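Local coordinates for pyruvate kinase (Pyrobaculum aerophilum, PDB 3QTG), which catalyses the last step of glycolysis, interconverting phosphoenolpyruvate plus ADP and pyruvate plus ATP, with the aid of a divalent metal cation, at residues A[15-19]-A[338-343]; A[88-92]-A[107-111]; A[270-275]-A[311-316]. All coordinates share one frame; numbering follows the deposited sequence.

From the N terminus, the chain enters the first barrel strand through 15-19, and interaction 1 closes only when helix 331-343 comes back against it, after 318 intervening residues. Both other contacts are nested inside that loop, in series. Interaction 2 comes first, a short loop closed between 88-92 and 107-111 in the domain inserted after barrel strand 76-80. Interaction 3 follows, joining helix 266-279 to the end of helix 302-313 on the barrel's outer layer. Interactions 1 and 3 touch, Leu342 CD2 packing on Ala312 CB at 3.6 Å. Interaction 2 stands apart, its centre about 47 Å from that of interaction 1 and about 43 Å from that of interaction 3.

Interaction 1: A[15-19]-A[338-343]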
ATOM      1  N   ASN A  15     -26.277  -2.161  18.519  1.00 57.14           N
ATOM      2  CA  ASN A  15     -25.429  -3.233  18.026  1.00 53.82           C
ATOM      3  C   ASN A  15     -25.294  -3.280  16.504  1.00 50.24           C
ATOM      4  O   ASN A  15     -26.232  -2.987  15.751  1.00 49.63           O
ATOM      5  CB  ASN A  15     -25.816  -4.603  18.635  1.00 54.25           C
ATOM      6  CG  ASN A  15     -25.264  -4.799  20.055  1.00 56.07           C
ATOM      7  OD1 ASN A  15     -25.917  -5.396  20.919  1.00 58.57           O
ATOM      8  ND2 ASN A  15     -24.059  -4.286  20.301  1.00 56.83           N
ATOM      9  N   LEU A  16     -24.087  -3.623  16.072  1.00 46.65           N
ATOM     10  CA  LEU A  16     -23.801  -3.831  14.667  1.00 42.24           C
ATOM     11  C   LEU A  16     -24.004  -5.299  14.388  1.00 39.71           C
ATOM     12  O   LEU A  16     -24.632  -5.648  13.399  1.00 37.58           O
ATOM     13  CB  LEU A  16     -22.392  -3.361  14.341  1.00 42.16           C
ATOM     14  CG  LEU A  16     -22.049  -1.899  14.696  1.00 41.71           C
ATOM     15  CD1 LEU A  16     -20.657  -1.563  14.185  1.00 40.11           C
ATOM     16  CD2 LEU A  16     -23.068  -0.929  14.106  1.00 39.26           C
ATOM     17  N   THR A  17     -23.507  -6.146  15.294  1.00 38.41           N
ATOM     18  CA  THR A  17     -23.801  -7.581  15.278  1.00 37.01           C
ATOM     19  C   THR A  17     -25.248  -7.798  15.714  1.00 36.32           C
ATOM     20  O   THR A  17     -25.676  -7.301  16.747  1.00 35.28           O
ATOM     21  CB  THR A  17     -22.885  -8.364  16.215  1.00 37.20           C
ATOM     22  OG1 THR A  17     -21.530  -7.967  15.987  1.00 38.02           O
ATOM     23  CG2 THR A  17     -23.027  -9.862  15.962  1.00 35.85           C
ATOM     24  N   LYS A  18     -25.990  -8.539  14.902  1.00 35.94           N
ATOM     25  CA  LYS A  18     -27.391  -8.807  15.179  1.00 36.22           C
ATOM     26  C   LYS A  18     -27.595 -10.068  16.029  1.00 36.37           C
ATOM     27  O   LYS A  18     -26.795 -10.999  15.999  1.00 35.41           O
ATOM     28  CB  LYS A  18     -28.199  -8.849  13.869  1.00 36.21           C
ATOM     29  CG  LYS A  18     -28.082  -7.558  13.033  1.00 35.41           C
ATOM     30  CD  LYS A  18     -28.431  -6.328  13.870  1.00 36.02           C
ATOM     31  CE  LYS A  18     -28.408  -5.067  13.058  1.00 35.62           C
ATOM     32  NZ  LYS A  18     -29.336  -5.223  11.915  1.00 37.89           N
ATOM     33  N   ARG A  19     -28.683 -10.067  16.792  1.00 37.22           N
ATOM     34  CA  ARG A  19     -28.920 -11.045  17.852  1.00 37.53           C
ATOM     35  C   ARG A  19     -30.170 -11.834  17.491  1.00 38.16           C
ATOM     36  O   ARG A  19     -31.259 -11.264  17.352  1.00 38.27           O
ATOM     37  CB  ARG A  19     -29.113 -10.317  19.195  1.00 38.07           C
ATOM     38  CG  ARG A  19     -27.971  -9.351  19.598  1.00 38.16           C
ATOM     39  CD  ARG A  19     -28.460  -8.166  20.470  1.00 38.77           C
ATOM     40  NE  ARG A  19     -29.481  -7.382  19.770  1.00 39.76           N
ATOM     41  CZ  ARG A  19     -30.124  -6.323  20.256  1.00 40.84           C
ATOM     42  NH1 ARG A  19     -29.885  -5.870  21.482  1.00 42.42           N
ATOM     43  NH2 ARG A  19     -31.017  -5.708  19.498  1.00 40.87           N
ATOM     44  N   LEU A 338     -25.825 -12.044  25.839  1.00 44.34           N
ATOM     45  CA  LEU A 338     -25.447 -11.892  24.423  1.00 44.17           C
ATOM     46  C   LEU A 338     -25.265 -10.418  24.016  1.00 44.75           C
ATOM     47  O   LEU A 338     -24.216 -10.014  23.493  1.00 44.24           O
ATOM     48  CB  LEU A 338     -26.476 -12.557  23.500  1.00 43.23           C
ATOM     49  CG  LEU A 338     -26.044 -12.528  22.030  1.00 42.92           C
ATOM     50  CD1 LEU A 338     -24.612 -13.124  21.834  1.00 41.55           C
ATOM     51  CD2 LEU A 338     -27.063 -13.228  21.126  1.00 42.86           C
ATOM     52  N   SER A 339     -26.301  -9.633  24.288  1.00 45.35           N
ATOM     53  CA  SER A 339     -26.380  -8.223  23.926  1.00 45.74           C
ATOM     54  C   SER A 339     -25.342  -7.375  24.659  1.00 46.24           C
ATOM     55  O   SER A 339     -24.731  -6.474  24.074  1.00 46.25           O
ATOM     56  CB  SER A 339     -27.796  -7.725  24.238  1.00 45.77           C
ATOM     57  OG  SER A 339     -28.065  -6.516  23.585  1.00 46.04           O
ATOM     58  N   ARG A 340     -25.157  -7.675  25.942  1.00 46.72           N
ATOM     59  CA  ARG A 340     -24.166  -7.019  26.784  1.00 47.32           C
ATOM     60  C   ARG A 340     -22.735  -7.242  26.257  1.00 46.94           C
ATOM     61  O   ARG A 340     -21.970  -6.290  26.134  1.00 47.18           O
ATOM     62  CB  ARG A 340     -24.299  -7.552  28.209  1.00 47.91           C
ATOM     63  CG  ARG A 340     -23.486  -6.813  29.245  1.00 50.93           C
ATOM     64  CD  ARG A 340     -23.570  -7.525  30.601  1.00 58.13           C
ATOM     65  NE  ARG A 340     -24.892  -8.121  30.853  1.00 61.56           N
ATOM     66  CZ  ARG A 340     -25.374  -8.400  32.064  1.00 64.97           C
ATOM     67  NH1 ARG A 340     -24.641  -8.130  33.146  1.00 66.37           N
ATOM     68  NH2 ARG A 340     -26.590  -8.941  32.199  1.00 64.38           N
ATOM     69  N   ILE A 341     -22.382  -8.493  25.951  1.00 46.11           N
ATOM     70  CA  ILE A 341     -21.059  -8.823  25.371  1.00 45.38           C
ATOM     71  C   ILE A 341     -20.805  -8.079  24.067  1.00 45.48           C
ATOM     72  O   ILE A 341     -19.703  -7.596  23.833  1.00 45.41           O
ATOM     73  CB  ILE A 341     -20.865 -10.349  25.125  1.00 45.11           C
ATOM     74  CG1 ILE A 341     -20.870 -11.121  26.457  1.00 44.61           C
ATOM     75  CG2 ILE A 341     -19.542 -10.616  24.314  1.00 44.89           C
ATOM     76  CD1 ILE A 341     -21.147 -12.619  26.330  1.00 43.54           C
ATOM     77  N   LEU A 342     -21.831  -8.000  23.223  1.00 45.90           N
ATOM     78  CA  LEU A 342     -21.722  -7.356  21.916  1.00 46.66           C
ATOM     79  C   LEU A 342     -21.428  -5.861  22.033  1.00 48.11           C
ATOM     80  O   LEU A 342     -20.671  -5.297  21.227  1.00 47.99           O
ATOM     81  CB  LEU A 342     -22.977  -7.615  21.061  1.00 45.82           C
ATOM     82  CG  LEU A 342     -23.196  -9.080  20.651  1.00 45.37           C
ATOM     83  CD1 LEU A 342     -24.438  -9.274  19.772  1.00 42.90           C
ATOM     84  CD2 LEU A 342     -21.967  -9.655  19.986  1.00 43.73           C
ATOM     85  N   MET A 343     -22.015  -5.228  23.047  1.00 49.49           N
ATOM     86  CA  MET A 343     -21.784  -3.812  23.302  1.00 51.56           C
ATOM     87  C   MET A 343     -20.325  -3.519  23.625  1.00 51.07           C
ATOM     88  O   MET A 343     -19.880  -2.384  23.523  1.00 51.86           O
ATOM     89  CB  MET A 343     -22.717  -3.295  24.406  1.00 52.17           C
ATOM     90  CG  MET A 343     -24.173  -3.270  23.957  1.00 52.47           C
ATOM     91  SD  MET A 343     -25.322  -2.589  25.166  1.00 56.06           S
ATOM     92  CE  MET A 343     -26.855  -2.633  24.209  1.00 55.16           C
TER
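Where the first and last strands of the TIM barrel close, helix 331-343, which follows the eighth strand, packs on the entry to the first: Asn15, Thr17 and Arg19, leading into and starting strand 18-22, meet Leu338, Ser339, Leu342 and Met343. Leu342 fills the middle. Its CD1 methyl lies 3.5 Å from Arg19 CG, and both its methyls abut the Thr17 side chain, CD1 4.0 Å from Thr17 CB; the Leu342 and Thr17 side chains cross at about a right angle. Leu338 adds CD2 against Arg19 CB at 4.1 Å. Leu319 of strand 318-321 touches both leucines; Leu338 also meets Val308, and Leu342 meets Ala312, both of helix 302-313. Asn15 sets its amide beside the helix turn of Leu342 and Met343, where ND2 is 3.6 Å from Leu342 CB and 3.8 Å from Met343 CG. The polar link is Arg19 NH1 to Ser339 OG, 2.9 Å with an angle of 155° at the hydrogen. Ser339 OG sits at the guanidinium edge, 3° out of its plane, and the bend at chi3 (-59°) is what turns NH1 toward the helix. Arg19 NE pairs with Asp43 in a salt bridge, and Thr17 OG1 bonds Tyr347 OH. With NH2 also bonded elsewhere, all three guanidinium nitrogens are engaged, which should limit rotation, while Asp43 probably offsets the charge and the neutral serine hydroxyl ties the group to the helix.

Interaction 2: A[88-92]-A[107-111]; sequences VGSTS and SDKSD
Ser110 OG has two firm partners: it shares a hydrogen bond with Thr91 OG1 across the contact, 3.1 Å, in which either hydroxyl could donate, and it accepts from the backbone N of Gly112. Its chi1 of 88° holds OG between the backbone N and the carbonyl carbon, on the side where Thr91 presents its own hydroxyl. The backbones meet in one parallel bridge, Ser90 with Lys109, as the pattern of the two bonds establishes. Ser90 N donates to Asp108 O at 2.9 Å, with the donor well above the carbonyl plane, 44° out of it. Ser110 N donates to Ser90 O at 3.2 Å, nearly along the C=O axis, and the same oxygen takes a CA-H contact from Lys109 CA at 3.4 Å. Ser90 O therefore has two neighbours from 107-111. Over the bridge runs the Lys109 side chain, its CD 3.5 Å from Ser90 OG. A side chain at Gly89 would probably crowd Asp108 O, since a beta carbon would fall about 2.8 Å from it. Leading into the bridge, Ser107 OG accepts from Lys109 N at 2.9 Å, an ST turn, and also bonds Tyr114 OH. Pro116 of strand 115-117 underlies Thr91 and Ser110. The two loops belong to the domain that pyruvate kinases insert after the third barrel strand, here just past Arg87, a probable ATP-binding residue.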
ATOM      1  N   VAL A  88     -32.600 -45.227  12.826  1.00 38.11           N
ATOM      2  CA  VAL A  88     -32.773 -46.637  13.105  1.00 38.49           C
ATOM      3  C   VAL A  88     -34.248 -46.962  12.782  1.00 39.01           C
ATOM      4  O   VAL A  88     -35.149 -46.163  13.080  1.00 38.18           O
ATOM      5  CB  VAL A  88     -32.445 -46.970  14.577  1.00 37.59           C
ATOM      6  CG1 VAL A  88     -32.709 -48.433  14.891  1.00 37.36           C
ATOM      7  CG2 VAL A  88     -30.997 -46.586  14.926  1.00 38.43           C
ATOM      8  N   GLY A  89     -34.476 -48.115  12.159  1.00 39.84           N
ATOM      9  CA  GLY A  89     -35.833 -48.565  11.851  1.00 40.83           C
ATOM     10  C   GLY A  89     -36.494 -49.217  13.052  1.00 42.15           C
ATOM     11  O   GLY A  89     -36.025 -49.098  14.187  1.00 41.58           O
ATOM     12  N   SER A  90     -37.580 -49.936  12.806  1.00 43.04           N
ATOM     13  CA  SER A  90     -38.359 -50.517  13.881  1.00 44.70           C
ATOM     14  C   SER A  90     -37.636 -51.702  14.560  1.00 45.27           C
ATOM     15  O   SER A  90     -37.170 -52.647  13.907  1.00 45.43           O
ATOM     16  CB  SER A  90     -39.766 -50.899  13.372  1.00 45.21           C
ATOM     17  OG  SER A  90     -40.348 -51.836  14.261  1.00 48.43           O
ATOM     18  N   THR A  91     -37.544 -51.631  15.882  1.00 46.13           N
ATOM     19  CA  THR A  91     -36.842 -52.621  16.697  1.00 47.28           C
ATOM     20  C   THR A  91     -37.174 -52.349  18.176  1.00 48.36           C
ATOM     21  O   THR A  91     -37.410 -51.206  18.568  1.00 48.16           O
ATOM     22  CB  THR A  91     -35.245 -52.592  16.451  1.00 46.52           C
ATOM     23  OG1 THR A  91     -34.606 -53.697  17.115  1.00 48.12           O
ATOM     24  CG2 THR A  91     -34.613 -51.321  16.931  1.00 43.58           C
ATOM     25  N   SER A  92     -37.190 -53.404  18.981  1.00 49.97           N
ATOM     26  CA  SER A  92     -37.124 -53.262  20.429  1.00 51.63           C
ATOM     27  C   SER A  92     -35.741 -52.691  20.783  1.00 51.57           C
ATOM     28  O   SER A  92     -34.786 -52.856  20.004  1.00 51.79           O
ATOM     29  CB  SER A  92     -37.310 -54.627  21.076  1.00 52.21           C
ATOM     30  OG  SER A  92     -36.374 -55.550  20.528  1.00 54.31           O
ATOM     31  N   SER A 107     -32.636 -52.425   6.214  1.00 37.48           N
ATOM     32  CA  SER A 107     -33.929 -52.940   6.664  1.00 37.66           C
ATOM     33  C   SER A 107     -34.678 -51.866   7.429  1.00 37.50           C
ATOM     34  O   SER A 107     -34.062 -51.057   8.132  1.00 37.72           O
ATOM     35  CB  SER A 107     -33.726 -54.128   7.604  1.00 36.94           C
ATOM     36  OG  SER A 107     -34.970 -54.538   8.181  1.00 37.57           O
ATOM     37  N   ASP A 108     -35.995 -51.878   7.320  1.00 37.41           N
ATOM     38  CA  ASP A 108     -36.850 -50.989   8.092  1.00 38.23           C
ATOM     39  C   ASP A 108     -37.378 -51.675   9.368  1.00 38.79           C
ATOM     40  O   ASP A 108     -38.077 -51.049  10.159  1.00 38.86           O
ATOM     41  CB  ASP A 108     -38.009 -50.452   7.230  1.00 38.71           C
ATOM     42  CG  ASP A 108     -38.877 -51.554   6.657  1.00 40.49           C
ATOM     43  OD1 ASP A 108     -38.455 -52.727   6.671  1.00 40.48           O
ATOM     44  OD2 ASP A 108     -39.990 -51.248   6.186  1.00 42.74           O
ATOM     45  N   LYS A 109     -37.025 -52.943   9.566  1.00 39.08           N
ATOM     46  CA  LYS A 109     -37.498 -53.717  10.717  1.00 40.79           C
ATOM     47  C   LYS A 109     -36.620 -54.929  10.954  1.00 41.34           C
ATOM     48  O   LYS A 109     -36.432 -55.737  10.060  1.00 41.12           O
ATOM     49  CB  LYS A 109     -38.983 -54.139  10.580  1.00 40.96           C
ATOM     50  CG  LYS A 109     -39.431 -55.030  11.734  1.00 41.92           C
ATOM     51  CD  LYS A 109     -40.775 -54.638  12.283  1.00 46.73           C
ATOM     52  CE  LYS A 109     -41.076 -55.450  13.555  1.00 47.92           C
ATOM     53  NZ  LYS A 109     -42.324 -54.983  14.192  1.00 51.77           N
ATOM     54  N   SER A 110     -36.072 -55.036  12.161  1.00 42.60           N
ATOM     55  CA  SER A 110     -35.236 -56.173  12.523  1.00 44.42           C
ATOM     56  C   SER A 110     -36.017 -57.231  13.303  1.00 45.77           C
ATOM     57  O   SER A 110     -37.147 -56.994  13.724  1.00 45.76           O
ATOM     58  CB  SER A 110     -34.025 -55.715  13.347  1.00 44.17           C
ATOM     59  OG  SER A 110     -34.362 -55.686  14.718  1.00 46.90           O
ATOM     60  N   ASP A 111     -35.397 -58.398  13.466  1.00 47.24           N
ATOM     61  CA  ASP A 111     -35.927 -59.500  14.272  1.00 49.51           C
ATOM     62  C   ASP A 111     -35.288 -59.487  15.659  1.00 49.47           C
ATOM     63  O   ASP A 111     -35.385 -60.462  16.408  1.00 50.01           O
ATOM     64  CB  ASP A 111     -35.597 -60.841  13.597  1.00 50.34           C
ATOM     65  CG  ASP A 111     -34.082 -61.049  13.412  1.00 51.73           C
ATOM     66  OD1 ASP A 111     -33.290 -60.116  13.699  1.00 52.04           O
ATOM     67  OD2 ASP A 111     -33.679 -62.149  12.979  1.00 55.41           O
TER

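Interaction 3: A[270-275]-A[311-316]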
ATOM      1  N   GLN A 270     -14.644 -22.641  11.019  1.00 34.85           N
ATOM      2  CA  GLN A 270     -15.442 -21.442  11.253  1.00 35.58           C
ATOM      3  C   GLN A 270     -14.825 -20.225  10.560  1.00 35.54           C
ATOM      4  O   GLN A 270     -15.510 -19.473   9.863  1.00 35.07           O
ATOM      5  CB  GLN A 270     -15.571 -21.158  12.751  1.00 34.35           C
ATOM      6  CG  GLN A 270     -16.336 -19.861  13.045  1.00 37.21           C
ATOM      7  CD  GLN A 270     -16.613 -19.642  14.529  1.00 38.66           C
ATOM      8  OE1 GLN A 270     -16.922 -20.587  15.270  1.00 45.93           O
ATOM      9  NE2 GLN A 270     -16.501 -18.398  14.971  1.00 38.75           N
ATOM     10  N   ARG A 271     -13.526 -20.027  10.762  1.00 36.33           N
ATOM     11  CA  ARG A 271     -12.849 -18.891  10.151  1.00 37.58           C
ATOM     12  C   ARG A 271     -12.957 -18.954   8.632  1.00 37.56           C
ATOM     13  O   ARG A 271     -13.273 -17.956   7.999  1.00 37.76           O
ATOM     14  CB  ARG A 271     -11.386 -18.837  10.610  1.00 38.47           C
ATOM     15  CG  ARG A 271     -10.659 -17.618  10.185  1.00 41.59           C
ATOM     16  CD  ARG A 271      -9.163 -17.756  10.470  1.00 47.82           C
ATOM     17  NE  ARG A 271      -8.848 -17.533  11.874  1.00 48.63           N
ATOM     18  CZ  ARG A 271      -7.608 -17.426  12.346  1.00 50.77           C
ATOM     19  NH1 ARG A 271      -6.570 -17.529  11.525  1.00 51.53           N
ATOM     20  NH2 ARG A 271      -7.404 -17.208  13.639  1.00 49.85           N
ATOM     21  N   ARG A 272     -12.724 -20.128   8.048  1.00 37.50           N
ATOM     22  CA  ARG A 272     -12.804 -20.268   6.596  1.00 38.86           C
ATOM     23  C   ARG A 272     -14.222 -20.009   6.030  1.00 36.41           C
ATOM     24  O   ARG A 272     -14.361 -19.378   4.978  1.00 35.49           O
ATOM     25  CB  ARG A 272     -12.214 -21.610   6.116  1.00 39.10           C
ATOM     26  CG  ARG A 272     -12.598 -21.985   4.667  1.00 43.58           C
ATOM     27  CD  ARG A 272     -11.591 -22.974   3.985  1.00 44.51           C
ATOM     28  NE  ARG A 272     -11.816 -24.377   4.370  1.00 53.20           N
ATOM     29  CZ  ARG A 272     -11.177 -25.015   5.359  1.00 55.23           C
ATOM     30  NH1 ARG A 272     -10.260 -24.386   6.096  1.00 58.07           N
ATOM     31  NH2 ARG A 272     -11.464 -26.289   5.618  1.00 54.11           N
ATOM     32  N   ILE A 273     -15.263 -20.469   6.724  1.00 35.17           N
ATOM     33  CA  ILE A 273     -16.637 -20.169   6.294  1.00 33.40           C
ATOM     34  C   ILE A 273     -16.937 -18.662   6.323  1.00 33.34           C
ATOM     35  O   ILE A 273     -17.542 -18.111   5.384  1.00 31.47           O
ATOM     36  CB  ILE A 273     -17.724 -20.930   7.110  1.00 33.77           C
ATOM     37  CG1 ILE A 273     -17.586 -22.462   6.942  1.00 33.23           C
ATOM     38  CG2 ILE A 273     -19.108 -20.461   6.652  1.00 31.69           C
ATOM     39  CD1 ILE A 273     -18.133 -23.309   8.103  1.00 32.71           C
ATOM     40  N   VAL A 274     -16.526 -18.017   7.420  1.00 33.65           N
ATOM     41  CA  VAL A 274     -16.727 -16.576   7.632  1.00 33.82           C
ATOM     42  C   VAL A 274     -15.937 -15.734   6.608  1.00 34.18           C
ATOM     43  O   VAL A 274     -16.515 -14.873   5.957  1.00 33.91           O
ATOM     44  CB  VAL A 274     -16.385 -16.139   9.078  1.00 33.48           C
ATOM     45  CG1 VAL A 274     -16.499 -14.604   9.232  1.00 33.50           C
ATOM     46  CG2 VAL A 274     -17.309 -16.839  10.090  1.00 34.32           C
ATOM     47  N   HIS A 275     -14.650 -16.018   6.443  1.00 34.85           N
ATOM     48  CA  HIS A 275     -13.830 -15.371   5.407  1.00 36.60           C
ATOM     49  C   HIS A 275     -14.439 -15.510   3.993  1.00 36.39           C
ATOM     50  O   HIS A 275     -14.561 -14.544   3.258  1.00 36.04           O
ATOM     51  CB  HIS A 275     -12.396 -15.907   5.473  1.00 37.41           C
ATOM     52  CG  HIS A 275     -11.603 -15.353   6.628  1.00 41.98           C
ATOM     53  ND1 HIS A 275     -12.193 -14.691   7.692  1.00 42.73           N
ATOM     54  CD2 HIS A 275     -10.270 -15.369   6.887  1.00 44.75           C
ATOM     55  CE1 HIS A 275     -11.255 -14.324   8.550  1.00 46.62           C
ATOM     56  NE2 HIS A 275     -10.080 -14.724   8.087  1.00 45.59           N
ATOM     57  N   THR A 311     -15.813 -14.290  18.066  1.00 37.75           N
ATOM     58  CA  THR A 311     -16.681 -14.592  16.918  1.00 36.98           C
ATOM     59  C   THR A 311     -17.302 -13.307  16.328  1.00 36.89           C
ATOM     60  O   THR A 311     -17.228 -13.087  15.108  1.00 36.17           O
ATOM     61  CB  THR A 311     -17.754 -15.640  17.314  1.00 37.24           C
ATOM     62  OG1 THR A 311     -17.085 -16.856  17.689  1.00 37.22           O
ATOM     63  CG2 THR A 311     -18.710 -15.931  16.177  1.00 36.27           C
ATOM     64  N   ALA A 312     -17.886 -12.462  17.191  1.00 36.12           N
ATOM     65  CA  ALA A 312     -18.427 -11.173  16.759  1.00 36.67           C
ATOM     66  C   ALA A 312     -17.383 -10.230  16.120  1.00 37.18           C
ATOM     67  O   ALA A 312     -17.702  -9.550  15.136  1.00 36.87           O
ATOM     68  CB  ALA A 312     -19.178 -10.462  17.901  1.00 35.51           C
ATOM     69  N   SER A 313     -16.166 -10.197  16.680  1.00 37.98           N
ATOM     70  CA  SER A 313     -15.035  -9.403  16.147  1.00 39.50           C
ATOM     71  C   SER A 313     -14.665  -9.694  14.711  1.00 39.27           C
ATOM     72  O   SER A 313     -14.160  -8.813  14.022  1.00 38.48           O
ATOM     73  CB  SER A 313     -13.767  -9.630  16.975  1.00 39.87           C
ATOM     74  OG  SER A 313     -13.883  -8.959  18.201  1.00 44.37           O
ATOM     75  N   MET A 314     -14.872 -10.942  14.284  1.00 39.82           N
ATOM     76  CA  MET A 314     -14.590 -11.358  12.908  1.00 41.48           C
ATOM     77  C   MET A 314     -15.466 -10.604  11.925  1.00 38.77           C
ATOM     78  O   MET A 314     -15.181 -10.572  10.736  1.00 38.15           O
ATOM     79  CB  MET A 314     -14.876 -12.844  12.718  1.00 41.05           C
ATOM     80  CG  MET A 314     -13.905 -13.815  13.342  1.00 44.99           C
ATOM     81  SD  MET A 314     -14.323 -15.485  12.735  1.00 49.01           S
ATOM     82  CE  MET A 314     -13.405 -15.449  11.197  1.00 49.96           C
ATOM     83  N   GLY A 315     -16.556 -10.028  12.425  1.00 37.51           N
ATOM     84  CA  GLY A 315     -17.450  -9.223  11.598  1.00 36.02           C
ATOM     85  C   GLY A 315     -18.640  -9.979  11.021  1.00 35.46           C
ATOM     86  O   GLY A 315     -19.164  -9.583   9.991  1.00 35.09           O
ATOM     87  N   VAL A 316     -19.098 -11.036  11.703  1.00 34.34           N
ATOM     88  CA  VAL A 316     -20.329 -11.736  11.300  1.00 33.51           C
ATOM     89  C   VAL A 316     -21.539 -10.804  11.412  1.00 33.01           C
ATOM     90  O   VAL A 316     -21.542  -9.897  12.264  1.00 33.16           O
ATOM     91  CB  VAL A 316     -20.573 -13.035  12.153  1.00 33.84           C
ATOM     92  CG1 VAL A 316     -19.420 -14.017  11.963  1.00 32.91           C
ATOM     93  CG2 VAL A 316     -20.760 -12.696  13.653  1.00 32.03           C
TER
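The His275 ring carries Arg271 CG on one face, 3.6 Å above its plane and offset toward the rim, while Met314 CE comes up obliquely, 3.6 Å from His275 CE1. These residues join two neighbouring outer helices of the TIM barrel, 266-279 and 302-313, which lie either side of strand 284-287 in the chain. The other flat group is the Gln270 amide: NE2 donates to Thr311 OG1 at 3.2 Å, with an angle of 155° at the hydrogen and the oxygen only 5° out of the amide plane. Arg254 NH2 bonds OE1 of the same amide, so both its ends are held; Thr311 OG1 has a second partner in Asp307 O. A leucine in place of Gln270 would probably leave Thr311 OG1 without its amide donor and Arg254 without this amide acceptor. Met314 buries the largest share of surface of any residue here. A bend at chi3 (85°) brings CE against helix 266-279, where it touches Arg271 CA at 3.6 Å and Val274 CB at 3.7 Å. Beyond this methyl, the Arg271 guanidinium reaches Ser313 OG and Glu346 O of the second subunit, which extends the contact into the assembly. Gly315, with positive phi, turns the chain out of helix 302-313 toward strand 318-321 and delivers Val316, whose CG1 rests 4.0 Å from Val274 CG2.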